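Local coordinates for protein tryptophan halogenase superfamily (Brevundimonas sp. BAL3, PDB 6FRL) that halogenates its substrates in a flavin-dependent reaction, preferring bromination over chlorination, and probably acts on indole-type aromatic compounds, at residues B[101-104]-B[105-109]; B[129-132]-B[133-136]. One frame throughout, in Å; residues are numbered along the deposited sequence.

Contact 1. Residues B[101-104]-B[105-109]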
ATOM      1  N   ILE B 101     -15.801  21.117  -4.469  1.00 27.56           N
ATOM      2  CA  ILE B 101     -15.721  19.981  -5.406  1.00 27.64           C
ATOM      3  C   ILE B 101     -14.640  18.961  -4.965  1.00 26.49           C
ATOM      4  O   ILE B 101     -13.448  19.335  -4.783  1.00 26.86           O
ATOM      5  CB  ILE B 101     -15.412  20.440  -6.861  1.00 26.95           C
ATOM      6  CG1 ILE B 101     -16.564  21.249  -7.419  1.00 29.27           C
ATOM      7  CG2 ILE B 101     -15.233  19.243  -7.766  1.00 26.67           C
ATOM      8  CD1 ILE B 101     -16.300  21.925  -8.769  1.00 29.87           C
ATOM      9  N   HIS B 102     -15.053  17.692  -4.863  1.00 24.66           N
ATOM     10  CA  HIS B 102     -14.130  16.544  -4.698  1.00 24.61           C
ATOM     11  C   HIS B 102     -13.764  16.027  -6.055  1.00 25.50           C
ATOM     12  O   HIS B 102     -14.575  15.379  -6.706  1.00 28.24           O
ATOM     13  CB  HIS B 102     -14.768  15.414  -3.860  1.00 24.31           C
ATOM     14  CG  HIS B 102     -13.918  14.185  -3.741  1.00 23.75           C
ATOM     15  ND1 HIS B 102     -14.427  12.966  -3.330  1.00 23.16           N
ATOM     16  CD2 HIS B 102     -12.608  13.975  -4.017  1.00 21.44           C
ATOM     17  CE1 HIS B 102     -13.471  12.056  -3.383  1.00 21.84           C
ATOM     18  NE2 HIS B 102     -12.352  12.649  -3.777  1.00 20.70           N
ATOM     19  N   PRO B 103     -12.544  16.321  -6.506  1.00 26.86           N
ATOM     20  CA  PRO B 103     -12.112  15.910  -7.831  1.00 27.07           C
ATOM     21  C   PRO B 103     -11.386  14.569  -7.835  1.00 26.01           C
ATOM     22  O   PRO B 103     -11.074  14.047  -6.782  1.00 26.71           O
ATOM     23  CB  PRO B 103     -11.121  17.015  -8.179  1.00 26.49           C
ATOM     24  CG  PRO B 103     -10.409  17.248  -6.873  1.00 25.27           C
ATOM     25  CD  PRO B 103     -11.499  17.137  -5.859  1.00 27.12           C
ATOM     26  N   PHE B 104     -11.042  14.087  -9.016  1.00 27.21           N
ATOM     27  CA  PHE B 104     -10.058  12.992  -9.174  1.00 28.75           C
ATOM     28  C   PHE B 104      -8.702  13.607  -9.495  1.00 30.31           C
ATOM     29  O   PHE B 104      -8.369  13.800 -10.672  1.00 33.85           O
ATOM     30  CB  PHE B 104     -10.497  12.025 -10.271  1.00 28.34           C
ATOM     31  CG  PHE B 104     -11.938  11.630 -10.169  1.00 27.81           C
ATOM     32  CD1 PHE B 104     -12.381  10.913  -9.075  1.00 28.55           C
ATOM     33  CD2 PHE B 104     -12.865  11.980 -11.160  1.00 27.83           C
ATOM     34  CE1 PHE B 104     -13.718  10.535  -8.963  1.00 28.92           C
ATOM     35  CE2 PHE B 104     -14.201  11.596 -11.050  1.00 27.59           C
ATOM     36  CZ  PHE B 104     -14.620  10.880  -9.951  1.00 28.35           C
ATOM     37  N   GLY B 105      -7.955  13.961  -8.450  1.00 29.79           N
ATOM     38  CA  GLY B 105      -6.619  14.519  -8.605  1.00 30.02           C
ATOM     39  C   GLY B 105      -5.995  14.936  -7.277  1.00 32.86           C
ATOM     40  O   GLY B 105      -6.677  14.995  -6.232  1.00 28.55           O
ATOM     41  N   LEU B 106      -4.700  15.247  -7.327  1.00 34.89           N
ATOM     42  CA  LEU B 106      -4.001  15.864  -6.195  1.00 37.52           C
ATOM     43  C   LEU B 106      -4.098  17.407  -6.238  1.00 36.26           C
ATOM     44  O   LEU B 106      -4.546  17.981  -7.249  1.00 35.34           O
ATOM     45  CB  LEU B 106      -2.529  15.451  -6.164  1.00 40.36           C
ATOM     46  CG  LEU B 106      -2.157  13.986  -6.394  1.00 38.85           C
ATOM     47  CD1 LEU B 106      -0.620  13.851  -6.320  1.00 37.47           C
ATOM     48  CD2 LEU B 106      -2.906  13.124  -5.404  1.00 35.00           C
ATOM     49  N   TYR B 107      -3.696  18.035  -5.119  1.00 33.10           N
ATOM     50  CA  TYR B 107      -3.632  19.492  -4.954  1.00 30.34           C
ATOM     51  C   TYR B 107      -2.201  20.016  -5.001  1.00 29.08           C
ATOM     52  O   TYR B 107      -1.347  19.576  -4.249  1.00 28.25           O
ATOM     53  CB  TYR B 107      -4.241  19.901  -3.617  1.00 29.58           C
ATOM     54  CG  TYR B 107      -5.715  19.658  -3.531  1.00 31.36           C
ATOM     55  CD1 TYR B 107      -6.632  20.587  -4.023  1.00 32.57           C
ATOM     56  CD2 TYR B 107      -6.211  18.487  -2.979  1.00 31.58           C
ATOM     57  CE1 TYR B 107      -8.008  20.349  -3.934  1.00 33.40           C
ATOM     58  CE2 TYR B 107      -7.579  18.255  -2.892  1.00 30.31           C
ATOM     59  CZ  TYR B 107      -8.464  19.167  -3.376  1.00 30.78           C
ATOM     60  OH  TYR B 107      -9.795  18.932  -3.288  1.00 29.46           O
ATOM     61  N   GLY B 108      -1.942  20.968  -5.880  1.00 29.02           N
ATOM     62  CA  GLY B 108      -0.651  21.611  -5.913  1.00 32.02           C
ATOM     63  C   GLY B 108       0.461  20.654  -6.301  1.00 33.51           C
ATOM     64  O   GLY B 108       0.237  19.661  -7.026  1.00 29.50           O
ATOM     65  N   GLN B 109       1.651  20.992  -5.805  1.00 38.87           N
ATOM     66  CA  GLN B 109       2.905  20.283  -6.048  1.00 44.03           C
ATOM     67  C   GLN B 109       3.596  20.025  -4.713  1.00 44.52           C
ATOM     68  O   GLN B 109       3.905  20.969  -3.992  1.00 49.01           O
ATOM     69  CB  GLN B 109       3.801  21.146  -6.938  1.00 50.94           C
ATOM     70  CG  GLN B 109       5.181  20.583  -7.315  1.00 56.12           C
ATOM     71  CD  GLN B 109       5.100  19.371  -8.252  1.00 63.76           C
ATOM     72  OE1 GLN B 109       4.965  19.518  -9.493  1.00 61.99           O
ATOM     73  NE2 GLN B 109       5.135  18.165  -7.663  1.00 60.04           N
TER
HETATM   74  O   HOH W   1     -11.782  20.948  -3.393  1.00 23.68           O
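Tyr107 reaches back along the chain and sets its hydroxyl against the ring of Pro103, with OH 3.6 Å from CD and 4.0 Å from CG of the proline. The two side chains cross at roughly a right angle, so the phenol meets the pyrrolidine through its oxygen end; the nearest ring carbon, Tyr107 CZ, is 4.4 Å from Pro103 CD. Beyond the proline the hydroxyl points at the carbonyl of Ile101. Tyr107 OH and Ile101 O are 4.0 Å apart, too far to bond directly, and a water fills the step: it donates to Ile101 O at 2.7 Å and pairs with Tyr107 OH at 2.8 Å. One water thus links the two oxygens.

The reach of the tyrosine comes from its first torsion, which puts CG anti to the carbonyl carbon (chi1 -67°) and swings the ring back toward the strand. Gly105, nearly fully extended, carries the chain between the two partners, and the Phe104 side chain turns away from the loop and touches Pro60. Helix 447-456 backs the tyrosine through Leu451 and Ala452, while Ser136 touches Pro103 and Ala142 and Ala143 of helix 137-143 lie on Ile101. In the strand, His102 is gripped at both ring nitrogens, by Glu351 and Ser449.

What results is the exit of strand 99-103, an outermost strand of the seven-stranded mixed sheet of this flavin-dependent halogenase, where the loop that leaves the edge strand turns a tyrosine back onto it, with a water between hydroxyl and strand carbonyl.

Contact 2. Residues B[129-132]-B[133-136]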
ATOM      1  N   ALA B 129      -6.243  34.220   1.389  1.00 52.37           N
ATOM      2  CA  ALA B 129      -7.574  33.585   1.448  1.00 55.26           C
ATOM      3  C   ALA B 129      -7.935  32.645   0.254  1.00 51.97           C
ATOM      4  O   ALA B 129      -9.101  32.232   0.128  1.00 43.77           O
ATOM      5  CB  ALA B 129      -8.631  34.675   1.604  1.00 56.23           C
ATOM      6  N   ALA B 130      -6.942  32.309  -0.591  1.00 48.36           N
ATOM      7  CA  ALA B 130      -7.173  31.455  -1.775  1.00 45.35           C
ATOM      8  C   ALA B 130      -7.569  30.019  -1.403  1.00 40.84           C
ATOM      9  O   ALA B 130      -6.809  29.339  -0.708  1.00 37.22           O
ATOM     10  CB  ALA B 130      -5.947  31.417  -2.671  1.00 42.59           C
ATOM     11  N   PRO B 131      -8.735  29.545  -1.897  1.00 37.29           N
ATOM     12  CA  PRO B 131      -9.172  28.207  -1.517  1.00 34.26           C
ATOM     13  C   PRO B 131      -8.162  27.147  -1.948  1.00 33.72           C
ATOM     14  O   PRO B 131      -7.434  27.326  -2.931  1.00 32.32           O
ATOM     15  CB  PRO B 131     -10.472  28.012  -2.311  1.00 36.28           C
ATOM     16  CG  PRO B 131     -10.827  29.341  -2.903  1.00 37.15           C
ATOM     17  CD  PRO B 131      -9.548  30.110  -2.995  1.00 35.82           C
ATOM     18  N   LEU B 132      -8.105  26.046  -1.209  1.00 33.92           N
ATOM     19  CA  LEU B 132      -7.247  24.939  -1.600  1.00 33.62           C
ATOM     20  C   LEU B 132      -7.570  24.428  -3.044  1.00 34.14           C
ATOM     21  O   LEU B 132      -6.649  24.027  -3.781  1.00 33.48           O
ATOM     22  CB  LEU B 132      -7.358  23.820  -0.577  1.00 32.98           C
ATOM     23  CG  LEU B 132      -6.555  22.555  -0.853  1.00 33.10           C
ATOM     24  CD1 LEU B 132      -5.082  22.778  -0.579  1.00 32.56           C
ATOM     25  CD2 LEU B 132      -7.129  21.438  -0.014  1.00 36.18           C
ATOM     26  N   ALA B 133      -8.849  24.471  -3.430  1.00 32.96           N
ATOM     27  CA  ALA B 133      -9.314  24.103  -4.782  1.00 35.74           C
ATOM     28  C   ALA B 133      -8.714  24.894  -5.970  1.00 37.83           C
ATOM     29  O   ALA B 133      -8.696  24.402  -7.104  1.00 40.52           O
ATOM     30  CB  ALA B 133     -10.837  24.186  -4.831  1.00 36.44           C
ATOM     31  N   ALA B 134      -8.232  26.113  -5.722  1.00 36.69           N
ATOM     32  CA  ALA B 134      -7.518  26.830  -6.764  1.00 38.79           C
ATOM     33  C   ALA B 134      -6.247  26.139  -7.205  1.00 35.32           C
ATOM     34  O   ALA B 134      -5.682  26.536  -8.210  1.00 43.08           O
ATOM     35  CB  ALA B 134      -7.195  28.240  -6.328  1.00 42.12           C
ATOM     36  N   TYR B 135      -5.788  25.137  -6.468  1.00 31.01           N
ATOM     37  CA  TYR B 135      -4.574  24.404  -6.831  1.00 29.72           C
ATOM     38  C   TYR B 135      -4.815  23.011  -7.380  1.00 28.08           C
ATOM     39  O   TYR B 135      -3.870  22.250  -7.489  1.00 26.19           O
ATOM     40  CB  TYR B 135      -3.621  24.324  -5.647  1.00 30.43           C
ATOM     41  CG  TYR B 135      -3.292  25.665  -5.076  1.00 31.55           C
ATOM     42  CD1 TYR B 135      -4.082  26.219  -4.076  1.00 32.70           C
ATOM     43  CD2 TYR B 135      -2.184  26.390  -5.518  1.00 35.07           C
ATOM     44  CE1 TYR B 135      -3.807  27.468  -3.551  1.00 34.44           C
ATOM     45  CE2 TYR B 135      -1.892  27.652  -4.987  1.00 33.87           C
ATOM     46  CZ  TYR B 135      -2.709  28.167  -3.998  1.00 33.24           C
ATOM     47  OH  TYR B 135      -2.429  29.387  -3.454  1.00 37.06           O
ATOM     48  N   SER B 136      -6.069  22.695  -7.731  1.00 29.16           N
ATOM     49  CA  SER B 136      -6.450  21.454  -8.433  1.00 27.95           C
ATOM     50  C   SER B 136      -7.025  21.768  -9.801  1.00 26.78           C
ATOM     51  O   SER B 136      -8.083  22.407  -9.906  1.00 25.36           O
ATOM     52  CB  SER B 136      -7.537  20.699  -7.652  1.00 30.08           C
ATOM     53  OG  SER B 136      -8.076  19.621  -8.423  1.00 31.24           O
TER
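Ala130, just ahead of the turn, sets its CB 4.1 Å from Tyr135 OH, while its own carbonyl accepts a bond from Trp120 NE1. Next, Pro131 O takes the N-H of Ala134 at 3.1 Å, with the donor lifted 59° out of the carbonyl plane, and the methyl of Ala134 sits 3.5 Å from the same oxygen. Leu132 repeats the pattern one residue on: its O receives Tyr135 N at 3.0 Å in a fairly straight bond (159° at the hydrogen). That oxygen also lies in the plane of the Tyr135 ring, at its edge, 3.4 Å from CD1. The leucine side chain leaves the turn, CG anti to the backbone N (chi1 178°), for Leu451, Phe116 and Trp120.

The Tyr135 ring meets those of Phe116 and Trp120, and its hydroxyl bonds to Arg484 of helix 473-492. Were Tyr135 an alanine, Arg484 would probably lose this hydroxyl partner and a gap would be likely to open beside Phe116 and Trp120.

Successive i to i+3 bonds, continued by Ser136 N to Ala133 O, make this a short 3-10 turn. The N-H groups of Ala134, Tyr135 and Ser136 are met within it, while the phenol's polar end bonds to Arg484 outside it.

How the contacts relate
From the N terminus, strand 99-103 runs into contact 1, which closes the bend where the chain leaves the sheet. Helix 116-125 follows, and contact 2 then closes the 3-10 turn that leads into helix 137-143, with Ser136 as its N-cap. The two neither nest nor cross: they come in series, yet fold back together, their centres about 10 Å apart. A probable hydrogen bond from Gly108 N to Tyr135 O (2.8 Å) joins the two loops, and the Tyr107 ring packs on Leu132 and Ser136. Helix 447-456 touches both, through Tyr107 and Leu132, so the edge strand of the sheet, helix 447-456, helix 116-125 and helix 137-143 meet around the two contacts.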